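Local coordinates for protein tRNA-splicing ligase RtcB (Thermus thermophilus, PDB 2EPG) that probably joins RNA ends bearing a 2',3'-cyclic phosphate or 3'-phosphate to 5'-hydroxyl ends, using GTP and manganese, as other RtcB ligases do, at residues G110-A115 with L334-H339; D177-E182 with P371-R376; V243-G248 with L310-V315; Q379-P384 with Y392-T397. One frame throughout, in Å; residues are numbered along the deposited sequence.

Interaction 1: G110-A115 with L334-H339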
# COMPACT_ATOMS: atom_id res chain seq x y z
N GLY A 110 2.22 -3.37 -1.68
CA GLY A 110 0.83 -3.00 -1.66
C GLY A 110 -0.12 -4.17 -1.62
O GLY A 110 0.29 -5.30 -1.35
N VAL A 111 -1.38 -3.91 -1.93
CA VAL A 111 -2.40 -4.94 -1.87
C VAL A 111 -3.35 -4.94 -3.05
O VAL A 111 -3.78 -3.89 -3.50
CB VAL A 111 -3.26 -4.75 -0.59
CG1 VAL A 111 -4.20 -5.92 -0.41
CG2 VAL A 111 -2.36 -4.56 0.63
N ARG A 112 -3.68 -6.13 -3.53
CA ARG A 112 -4.67 -6.26 -4.58
C ARG A 112 -5.75 -7.20 -4.04
O ARG A 112 -5.43 -8.24 -3.44
CB ARG A 112 -4.09 -6.86 -5.86
CG ARG A 112 -5.19 -7.19 -6.87
CD ARG A 112 -4.71 -7.58 -8.26
NE ARG A 112 -4.01 -6.52 -8.98
CZ ARG A 112 -3.93 -6.47 -10.31
NH1 ARG A 112 -3.27 -5.50 -10.93
NH2 ARG A 112 -4.54 -7.39 -11.04
N LEU A 113 -7.01 -6.83 -4.24
CA LEU A 113 -8.10 -7.69 -3.82
C LEU A 113 -8.95 -8.09 -5.03
O LEU A 113 -9.46 -7.23 -5.76
CB LEU A 113 -9.00 -6.99 -2.79
CG LEU A 113 -10.17 -7.83 -2.23
CD1 LEU A 113 -9.64 -9.01 -1.41
CD2 LEU A 113 -11.04 -6.98 -1.33
N LEU A 114 -9.07 -9.40 -5.24
CA LEU A 114 -9.89 -9.92 -6.32
C LEU A 114 -11.22 -10.33 -5.66
O LEU A 114 -11.22 -10.84 -4.53
CB LEU A 114 -9.23 -11.16 -6.96
CG LEU A 114 -7.81 -11.05 -7.54
CD1 LEU A 114 -7.40 -12.38 -8.20
CD2 LEU A 114 -7.77 -9.92 -8.56
N ALA A 115 -12.33 -10.09 -6.35
CA ALA A 115 -13.65 -10.44 -5.86
C ALA A 115 -14.27 -11.41 -6.87
O ALA A 115 -14.31 -11.11 -8.06
CB ALA A 115 -14.51 -9.19 -5.73
N LEU A 334 -11.19 -5.84 -7.61
CA LEU A 334 -12.06 -4.91 -6.90
C LEU A 334 -11.24 -3.63 -6.83
O LEU A 334 -11.69 -2.56 -7.24
CB LEU A 334 -12.39 -5.46 -5.51
CG LEU A 334 -13.44 -4.68 -4.72
CD1 LEU A 334 -14.11 -5.62 -3.72
CD2 LEU A 334 -12.79 -3.48 -4.02
N TYR A 335 -10.02 -3.74 -6.31
CA TYR A 335 -9.10 -2.60 -6.28
C TYR A 335 -7.67 -3.08 -6.03
O TYR A 335 -7.44 -4.23 -5.65
CB TYR A 335 -9.48 -1.57 -5.20
CG TYR A 335 -9.02 -0.18 -5.56
CD1 TYR A 335 -9.42 0.41 -6.75
CD2 TYR A 335 -8.16 0.54 -4.73
CE1 TYR A 335 -8.97 1.69 -7.10
CE2 TYR A 335 -7.73 1.81 -5.08
CZ TYR A 335 -8.14 2.37 -6.27
OH TYR A 335 -7.71 3.63 -6.62
N ASP A 336 -6.71 -2.19 -6.23
CA ASP A 336 -5.30 -2.48 -6.00
C ASP A 336 -4.64 -1.15 -5.65
O ASP A 336 -4.74 -0.18 -6.41
CB ASP A 336 -4.69 -3.11 -7.27
CG ASP A 336 -3.18 -3.36 -7.17
OD1 ASP A 336 -2.73 -4.45 -7.56
OD2 ASP A 336 -2.44 -2.45 -6.72
N LEU A 337 -4.00 -1.08 -4.48
CA LEU A 337 -3.35 0.15 -4.06
C LEU A 337 -2.08 -0.07 -3.25
O LEU A 337 -1.88 -1.11 -2.64
CB LEU A 337 -4.32 1.03 -3.24
CG LEU A 337 -4.50 0.71 -1.74
CD1 LEU A 337 -5.46 1.73 -1.10
CD2 LEU A 337 -5.03 -0.71 -1.58
N ALA A 338 -1.22 0.94 -3.27
CA ALA A 338 0.05 0.92 -2.57
C ALA A 338 -0.08 1.27 -1.10
O ALA A 338 -1.00 1.97 -0.71
CB ALA A 338 1.01 1.91 -3.24
N HIS A 339 0.86 0.77 -0.30
CA HIS A 339 0.93 1.05 1.14
C HIS A 339 2.21 1.85 1.42
O HIS A 339 2.36 2.42 2.49
CB HIS A 339 0.92 -0.26 1.95
CG HIS A 339 -0.45 -0.85 2.12
ND1 HIS A 339 -0.84 -1.53 3.26
CD2 HIS A 339 -1.55 -0.81 1.32
CE1 HIS A 339 -2.11 -1.87 3.16
NE2 HIS A 339 -2.57 -1.44 2.00
O HOH W 1 -1.25 -3.90 -9.76

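Interaction 2: D177-E182 with P371-R376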
# COMPACT_ATOMS: atom_id res chain seq x y z
N ASP A 177 -8.88 -4.94 -15.97
CA ASP A 177 -8.09 -4.96 -14.74
C ASP A 177 -7.48 -3.62 -14.36
O ASP A 177 -7.54 -3.21 -13.20
CB ASP A 177 -6.97 -6.00 -14.82
CG ASP A 177 -7.48 -7.41 -14.74
OD1 ASP A 177 -6.68 -8.34 -14.94
OD2 ASP A 177 -8.68 -7.61 -14.47
N VAL A 178 -6.91 -2.94 -15.34
CA VAL A 178 -6.24 -1.67 -15.15
C VAL A 178 -7.08 -0.56 -14.55
O VAL A 178 -6.54 0.29 -13.84
CB VAL A 178 -5.63 -1.18 -16.50
CG1 VAL A 178 -5.10 0.24 -16.36
CG2 VAL A 178 -4.50 -2.11 -16.92
N ARG A 179 -8.38 -0.56 -14.85
CA ARG A 179 -9.32 0.45 -14.35
C ARG A 179 -9.41 0.46 -12.83
O ARG A 179 -9.74 1.48 -12.24
CB ARG A 179 -10.73 0.19 -14.88
CG ARG A 179 -10.90 0.22 -16.39
CD ARG A 179 -11.80 1.37 -16.82
NE ARG A 179 -12.99 1.45 -15.96
CZ ARG A 179 -13.79 2.51 -15.89
NH1 ARG A 179 -14.84 2.50 -15.09
NH2 ARG A 179 -13.54 3.57 -16.64
N PHE A 180 -9.12 -0.67 -12.21
CA PHE A 180 -9.23 -0.75 -10.75
C PHE A 180 -7.91 -0.82 -9.99
O PHE A 180 -7.83 -1.37 -8.88
CB PHE A 180 -10.16 -1.91 -10.42
CG PHE A 180 -11.48 -1.81 -11.14
CD1 PHE A 180 -11.67 -2.46 -12.35
CD2 PHE A 180 -12.48 -0.98 -10.65
CE1 PHE A 180 -12.85 -2.27 -13.08
CE2 PHE A 180 -13.66 -0.79 -11.37
CZ PHE A 180 -13.85 -1.44 -12.58
N ILE A 181 -6.89 -0.26 -10.59
CA ILE A 181 -5.59 -0.18 -9.95
C ILE A 181 -5.39 1.30 -9.72
O ILE A 181 -5.76 2.12 -10.57
CB ILE A 181 -4.45 -0.66 -10.87
CG1 ILE A 181 -4.72 -2.08 -11.36
CG2 ILE A 181 -3.12 -0.59 -10.10
CD1 ILE A 181 -3.71 -2.55 -12.40
N GLU A 182 -4.83 1.65 -8.57
CA GLU A 182 -4.52 3.04 -8.25
C GLU A 182 -3.62 3.54 -9.40
O GLU A 182 -2.69 2.84 -9.80
CB GLU A 182 -3.76 3.10 -6.93
CG GLU A 182 -3.31 4.49 -6.51
CD GLU A 182 -2.29 4.47 -5.37
OE1 GLU A 182 -2.16 3.43 -4.68
OE2 GLU A 182 -1.61 5.50 -5.16
N PRO A 371 -12.52 5.30 -9.82
CA PRO A 371 -13.34 4.69 -10.87
C PRO A 371 -14.80 5.10 -10.69
O PRO A 371 -15.33 5.11 -9.58
CB PRO A 371 -13.14 3.20 -10.65
CG PRO A 371 -11.74 3.13 -10.17
CD PRO A 371 -11.64 4.30 -9.20
N GLU A 372 -15.44 5.44 -11.81
CA GLU A 372 -16.83 5.87 -11.83
C GLU A 372 -17.74 4.93 -11.06
O GLU A 372 -18.69 5.36 -10.40
CB GLU A 372 -17.30 5.96 -13.28
CG GLU A 372 -18.58 6.71 -13.47
CD GLU A 372 -18.96 6.84 -14.94
OE1 GLU A 372 -18.05 7.11 -15.77
OE2 GLU A 372 -20.16 6.69 -15.25
N GLU A 373 -17.46 3.64 -11.16
CA GLU A 373 -18.26 2.63 -10.48
C GLU A 373 -18.31 2.86 -8.98
O GLU A 373 -19.28 2.49 -8.31
CB GLU A 373 -17.68 1.22 -10.71
CG GLU A 373 -17.80 0.65 -12.12
CD GLU A 373 -16.70 1.10 -13.06
OE1 GLU A 373 -16.49 0.41 -14.08
OE2 GLU A 373 -16.06 2.14 -12.80
N TYR A 374 -17.25 3.46 -8.45
CA TYR A 374 -17.09 3.69 -7.02
C TYR A 374 -17.16 5.15 -6.61
O TYR A 374 -17.16 5.45 -5.42
CB TYR A 374 -15.71 3.19 -6.58
CG TYR A 374 -15.35 1.78 -6.98
CD1 TYR A 374 -14.01 1.40 -7.10
CD2 TYR A 374 -16.33 0.80 -7.17
CE1 TYR A 374 -13.65 0.09 -7.37
CE2 TYR A 374 -15.98 -0.52 -7.44
CZ TYR A 374 -14.64 -0.87 -7.54
OH TYR A 374 -14.28 -2.16 -7.76
N ARG A 375 -17.17 6.04 -7.59
CA ARG A 375 -17.12 7.46 -7.35
C ARG A 375 -18.14 8.01 -6.35
O ARG A 375 -17.83 8.94 -5.61
CB ARG A 375 -17.19 8.22 -8.68
CG ARG A 375 -16.75 9.69 -8.58
CD ARG A 375 -16.48 10.30 -9.95
NE ARG A 375 -15.44 9.56 -10.68
CZ ARG A 375 -15.32 9.53 -12.00
NH1 ARG A 375 -14.34 8.83 -12.57
NH2 ARG A 375 -16.17 10.19 -12.77
N ARG A 376 -19.33 7.43 -6.31
CA ARG A 376 -20.34 7.90 -5.37
C ARG A 376 -20.03 7.53 -3.93
O ARG A 376 -20.40 8.25 -3.02
CB ARG A 376 -21.73 7.34 -5.72
CG ARG A 376 -22.31 7.87 -7.02
CD ARG A 376 -23.61 7.17 -7.39
NE ARG A 376 -24.04 7.56 -8.73
CZ ARG A 376 -25.00 6.96 -9.43
NH1 ARG A 376 -25.31 7.39 -10.65
NH2 ARG A 376 -25.66 5.93 -8.91
O HOH W 2 -14.58 6.12 -14.74

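Interaction 3: V243-G248 with L310-V315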
# COMPACT_ATOMS: atom_id res chain seq x y z
N VAL A 243 -9.76 -12.96 -2.91
CA VAL A 243 -8.36 -13.32 -2.87
C VAL A 243 -7.57 -12.02 -2.66
O VAL A 243 -7.66 -11.09 -3.46
CB VAL A 243 -7.93 -14.01 -4.18
CG1 VAL A 243 -6.45 -14.42 -4.10
CG2 VAL A 243 -8.83 -15.23 -4.45
N LEU A 244 -6.79 -11.97 -1.59
CA LEU A 244 -5.99 -10.79 -1.28
C LEU A 244 -4.51 -11.09 -1.52
O LEU A 244 -3.97 -12.03 -0.96
CB LEU A 244 -6.24 -10.34 0.17
CG LEU A 244 -5.63 -9.00 0.61
CD1 LEU A 244 -6.49 -8.36 1.73
CD2 LEU A 244 -4.21 -9.23 1.08
N ILE A 245 -3.89 -10.26 -2.36
CA ILE A 245 -2.47 -10.40 -2.73
C ILE A 245 -1.67 -9.25 -2.08
O ILE A 245 -1.95 -8.08 -2.33
CB ILE A 245 -2.29 -10.32 -4.26
CG1 ILE A 245 -3.10 -11.43 -4.93
CG2 ILE A 245 -0.82 -10.42 -4.62
CD1 ILE A 245 -3.35 -11.20 -6.45
N HIS A 246 -0.69 -9.62 -1.27
CA HIS A 246 0.14 -8.67 -0.55
C HIS A 246 1.59 -8.87 -0.93
O HIS A 246 2.19 -9.89 -0.57
CB HIS A 246 -0.01 -8.89 0.96
CG HIS A 246 0.53 -7.78 1.80
ND1 HIS A 246 1.68 -7.09 1.47
CD2 HIS A 246 0.09 -7.24 2.96
CE1 HIS A 246 1.92 -6.17 2.40
NE2 HIS A 246 0.97 -6.25 3.31
N THR A 247 2.13 -7.92 -1.69
CA THR A 247 3.51 -7.97 -2.11
C THR A 247 3.91 -6.65 -2.78
O THR A 247 3.05 -5.79 -3.05
CB THR A 247 3.77 -9.16 -3.07
OG1 THR A 247 5.18 -9.24 -3.33
CG2 THR A 247 3.02 -8.97 -4.40
N GLY A 248 5.21 -6.49 -3.04
CA GLY A 248 5.70 -5.25 -3.63
C GLY A 248 6.67 -5.32 -4.79
O GLY A 248 6.50 -6.14 -5.70
N LEU A 310 0.58 -9.90 -12.40
CA LEU A 310 0.98 -11.24 -12.84
C LEU A 310 0.46 -12.29 -11.89
O LEU A 310 -0.05 -13.32 -12.31
CB LEU A 310 2.52 -11.37 -12.92
CG LEU A 310 3.14 -11.97 -14.20
CD1 LEU A 310 4.56 -12.48 -13.91
CD2 LEU A 310 2.27 -13.09 -14.75
N ILE A 311 0.60 -12.04 -10.60
CA ILE A 311 0.13 -12.99 -9.61
C ILE A 311 -1.38 -13.20 -9.76
O ILE A 311 -1.87 -14.32 -9.67
CB ILE A 311 0.46 -12.50 -8.18
CG1 ILE A 311 1.99 -12.50 -8.00
CG2 ILE A 311 -0.18 -13.43 -7.13
CD1 ILE A 311 2.47 -11.86 -6.71
N ALA A 312 -2.11 -12.12 -10.01
CA ALA A 312 -3.55 -12.22 -10.19
C ALA A 312 -3.87 -13.12 -11.38
O ALA A 312 -4.82 -13.90 -11.34
CB ALA A 312 -4.16 -10.83 -10.39
N HIS A 313 -3.06 -13.02 -12.43
CA HIS A 313 -3.27 -13.86 -13.62
C HIS A 313 -3.11 -15.33 -13.23
O HIS A 313 -3.93 -16.17 -13.61
CB HIS A 313 -2.26 -13.50 -14.73
CG HIS A 313 -2.41 -14.31 -15.98
ND1 HIS A 313 -3.48 -14.16 -16.84
CD2 HIS A 313 -1.65 -15.31 -16.49
CE1 HIS A 313 -3.37 -15.02 -17.83
NE2 HIS A 313 -2.27 -15.73 -17.64
N PHE A 314 -2.06 -15.63 -12.46
CA PHE A 314 -1.82 -16.99 -12.00
C PHE A 314 -2.92 -17.46 -11.05
O PHE A 314 -3.22 -18.65 -11.00
CB PHE A 314 -0.47 -17.12 -11.25
CG PHE A 314 0.73 -16.75 -12.09
CD1 PHE A 314 0.72 -16.89 -13.48
CD2 PHE A 314 1.90 -16.30 -11.47
CE1 PHE A 314 1.86 -16.59 -14.24
CE2 PHE A 314 3.05 -16.00 -12.22
CZ PHE A 314 3.02 -16.14 -13.62
N VAL A 315 -3.49 -16.55 -10.27
CA VAL A 315 -4.54 -16.94 -9.35
C VAL A 315 -5.73 -17.42 -10.18
O VAL A 315 -6.32 -18.46 -9.89
CB VAL A 315 -4.97 -15.78 -8.43
CG1 VAL A 315 -6.30 -16.09 -7.75
CG2 VAL A 315 -3.88 -15.54 -7.37

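Interaction 4: Q379-P384 with Y392-T397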
# COMPACT_ATOMS: atom_id res chain seq x y z
N GLN A 379 -13.11 5.75 -2.80
CA GLN A 379 -12.12 4.77 -3.20
C GLN A 379 -12.02 3.62 -2.21
O GLN A 379 -12.08 3.83 -1.00
CB GLN A 379 -10.74 5.44 -3.28
CG GLN A 379 -9.57 4.51 -3.69
CD GLN A 379 -8.26 5.04 -3.18
OE1 GLN A 379 -7.77 6.08 -3.63
NE2 GLN A 379 -7.69 4.34 -2.22
N PRO A 380 -11.87 2.38 -2.70
CA PRO A 380 -11.76 1.26 -1.76
C PRO A 380 -10.40 1.40 -1.03
O PRO A 380 -9.42 1.87 -1.61
CB PRO A 380 -11.76 0.02 -2.68
CG PRO A 380 -12.50 0.49 -3.92
CD PRO A 380 -12.01 1.91 -4.10
N VAL A 381 -10.36 0.99 0.23
CA VAL A 381 -9.14 1.03 1.02
C VAL A 381 -9.01 -0.39 1.53
O VAL A 381 -9.89 -0.87 2.25
CB VAL A 381 -9.24 2.00 2.21
CG1 VAL A 381 -7.99 1.86 3.10
CG2 VAL A 381 -9.36 3.43 1.71
N LEU A 382 -7.92 -1.04 1.14
CA LEU A 382 -7.70 -2.44 1.50
C LEU A 382 -6.78 -2.51 2.70
O LEU A 382 -5.63 -2.07 2.64
CB LEU A 382 -7.09 -3.18 0.30
CG LEU A 382 -7.86 -2.94 -1.01
CD1 LEU A 382 -7.19 -3.65 -2.19
CD2 LEU A 382 -9.30 -3.41 -0.84
N VAL A 383 -7.29 -3.04 3.80
CA VAL A 383 -6.54 -3.15 5.03
C VAL A 383 -6.31 -4.62 5.37
O VAL A 383 -7.16 -5.27 5.98
CB VAL A 383 -7.30 -2.45 6.18
CG1 VAL A 383 -6.55 -2.60 7.49
CG2 VAL A 383 -7.46 -0.97 5.86
N PRO A 384 -5.16 -5.16 4.96
CA PRO A 384 -4.88 -6.56 5.24
C PRO A 384 -4.46 -6.70 6.71
O PRO A 384 -3.88 -5.78 7.29
CB PRO A 384 -3.73 -6.86 4.28
CG PRO A 384 -2.93 -5.57 4.37
CD PRO A 384 -4.01 -4.50 4.32
N TYR A 392 -9.86 -5.98 6.14
CA TYR A 392 -11.03 -5.12 6.05
C TYR A 392 -11.03 -4.33 4.74
O TYR A 392 -9.98 -4.13 4.12
CB TYR A 392 -11.08 -4.13 7.23
CG TYR A 392 -11.15 -4.76 8.62
CD1 TYR A 392 -10.01 -5.32 9.22
CD2 TYR A 392 -12.35 -4.83 9.31
CE1 TYR A 392 -10.08 -5.93 10.46
CE2 TYR A 392 -12.42 -5.43 10.57
CZ TYR A 392 -11.29 -5.98 11.13
OH TYR A 392 -11.38 -6.58 12.36
N VAL A 393 -12.21 -3.91 4.32
CA VAL A 393 -12.34 -3.09 3.13
C VAL A 393 -13.04 -1.83 3.67
O VAL A 393 -14.10 -1.93 4.29
CB VAL A 393 -13.25 -3.74 2.07
CG1 VAL A 393 -13.41 -2.79 0.90
CG2 VAL A 393 -12.64 -5.08 1.59
N LEU A 394 -12.40 -0.68 3.47
CA LEU A 394 -12.96 0.58 3.90
C LEU A 394 -13.21 1.38 2.63
O LEU A 394 -12.95 0.88 1.54
CB LEU A 394 -11.97 1.35 4.79
CG LEU A 394 -11.28 0.53 5.90
CD1 LEU A 394 -10.28 1.40 6.66
CD2 LEU A 394 -12.32 -0.03 6.86
N ALA A 395 -13.74 2.59 2.77
CA ALA A 395 -13.96 3.47 1.64
C ALA A 395 -13.40 4.83 2.02
O ALA A 395 -13.50 5.23 3.19
CB ALA A 395 -15.45 3.57 1.30
N GLY A 396 -12.81 5.53 1.06
CA GLY A 396 -12.24 6.85 1.32
C GLY A 396 -13.33 7.88 1.60
O GLY A 396 -14.45 7.74 1.13
N THR A 397 -13.00 8.92 2.34
CA THR A 397 -14.02 9.91 2.67
C THR A 397 -13.67 11.31 2.27
O THR A 397 -12.52 11.63 1.99
CB THR A 397 -14.27 9.93 4.18
OG1 THR A 397 -13.12 10.48 4.83
CG2 THR A 397 -14.52 8.51 4.70

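Interaction 1: G110-A115 with L334-H339
With CG of Arg112 anti to its own N (chi1 171°) and CG of Asp336 likewise anti, both side chains rise on the same face of two antiparallel strands, and a bend at chi3 of Arg112 turns NE onto the carboxylate. NE donates to OD1 of Asp336 at 2.8 Å in a nearly straight salt bridge, 177° at the hydrogen. OD1 lies in the guanidinium plane and accepts on its anti lone pair, while the two flat groups stand almost perpendicular, 83° apart. A water bridges NH1 of Arg112 and the same OD1; OD2 of Asp336 has its own salt bridge with Arg308 of helix 288-321. NH1 of Arg112 is also hydrogen-bonded to OE1 of Gln309 on that helix.

The strands 110-115 and 334-338 pair through four backbone bonds, among them Val111 N to Leu337 O at 2.9 Å and Leu113 N to Tyr335 O at 3.0 Å. Leu334 and Tyr335 both face Leu113, a classic beta bulge, and Leu334 N closes it on Leu113 O at 2.9 Å. Beside the bulge, CD1 of Leu334 packs against CD2 of Leu113 and against CB of Ala115, each 4.1 Å away. Just past the end of strand 334-338, His339 has CG2 of Val111 over one face of its ring, 3.8 Å from the centroid, in a CH-pi contact. His339, predicted to bind the second manganese ion and GMP, has ND1 hydrogen-bonded to His410, the residue predicted to carry GMP in the GMP-histidine intermediate, and NE2 to Leu382 O.

Interaction 2: D177-E182 with P371-R376
Two irregular loops meet here near the protein surface: the 3-10 turn 177-179 with the residues that follow it, and the turn 371-376 that leads toward strand 380-383. Phe180 fills the joint between them. Its CD2 lies 3.6 Å from CE1 of Tyr374, and the two rings are inclined at 52°. On the same ring, CE2 touches CB of Pro371 at 4.1 Å. Arg179 folds over Phe180, its CB above one face of the ring near the rim, before the chain bends at chi2 and chi3 to bring NH1 to Glu373. Cutting Phe180 back to alanine would probably open a gap between Pro371 and Tyr374 and remove one of the apolar neighbours of the Tyr374 ring.

On the solvent side, NH1 of Arg179 makes a salt bridge to OE2 of Glu373 at 2.6 Å and a weak, bent hydrogen bond to OE1, so a single nitrogen serves both carboxylate oxygens. The guanidinium and carboxylate planes are 57° apart. Deeper in, Tyr374 OH is hydrogen-bonded to Leu334 O, which ties the turn to strand 332-347. On the backbone side, CG of Pro371 rests 3.3 Å from Arg179 O.

Interaction 3: V243-G248 with L310-V315
Ile245 sets the tip of its side chain, CD1, against helix 310-315, 3.9 Å from CA of Ala312 and 4.0 Å from CB of the same residue. Ile311 slides past it in the opposite direction, and CG2 of Ile311 comes to 3.9 Å from that same CD1. At one end of the contact Val243 and Val315 meet tip to tip, CG1 to CG1 at 4.0 Å; at the other, CG2 of Thr247 meets CD1 of Ile311 at 3.7 Å. Thr247 has OG1 anti to its backbone N (chi1 -173°), which leaves CG2 to face the helix while the hydroxyl is hydrogen-bonded to Leu210 O. No hydrogen bond joins the two segments, and the interface is wholly apolar. Replacing Ile245 by an alanine would probably open a gap beside Ala312 and leave Ile311 CG2 without its main partner here.

His246 and Leu244 lie on the other face of the strand, His246 as a putative ligand of the second manganese ion, Leu244 packed onto Val111 and Leu113. Strand 243-247 lies between strands 110-119 and 216-225, and helix 288-321 packs over them, its segment running roughly antiparallel to strand 243-247 (147°), with Ala312 on Arg112 and Val315 on both Leu114 and Leu217.

Interaction 4: Q379-P384 with Y392-T397
This is a buried beta hairpin in which strand 380-383 pairs with strand 392-395, and the latter continues the sheet to strand 474-486. The two strands run antiparallel, their directions 151° apart, and five backbone hydrogen bonds join the segments. Val381 and Leu394 form one hydrogen-bonded pair: Leu394 N donates to Val381 O at 2.8 Å, and Val381 N to Leu394 O at 2.9 Å. Val383 and Tyr392 form the other, with Tyr392 N to Val383 O at 2.8 Å. Past the last paired strand residues, Gly396 N extends the ladder to Gln379 O at 2.8 Å.

Side chains add to the grip on the face shared by Val381, Val383, Tyr392 and Leu394. Val381 and Leu394 press CB against CB at 3.8 Å. Leu394 has CG beside its backbone N and anti to the carbonyl carbon (chi1 -47°), and CD1 reaches CG2 of Val383 diagonally across the strands at 3.8 Å. On the other face, Leu382 and Val393 make a looser contact, CD2 to CG2 at 4.5 Å, and both also touch Leu113. NE2 of Gln379 donates to Pro380 O at 3.1 Å and also to Arg361 O.

Val383 lies against Ala412 of the predicted nucleotide site. At Pro384 the first strand gives way to the connecting loop, making this an antiparallel hairpin whose turn supplies predicted GMP-binding residues, Pro384 to Met387.

How the interactions relate
Interactions 1, 3 and 4 are buried, whereas interaction 2 is partly exposed and lies away from the predicted metal and GMP sites. Interactions 1 and 4 are strand pairings governed by backbone hydrogen bonds; interaction 3 packs a helix on a strand through apolar side chains alone, and interaction 2 mixes aromatic packing with a salt bridge on its solvent side. Strand 110-119 links interactions 1 and 3, since Arg112 O receives Ile245 N at 2.8 Å. Interaction 2 joins interaction 1 through Glu182 N and Asp336 O, 2.8 Å apart. Interactions 1, 3 and 4 converge where Pro384 packs on His339 and His246, at the predicted manganese and GMP sites.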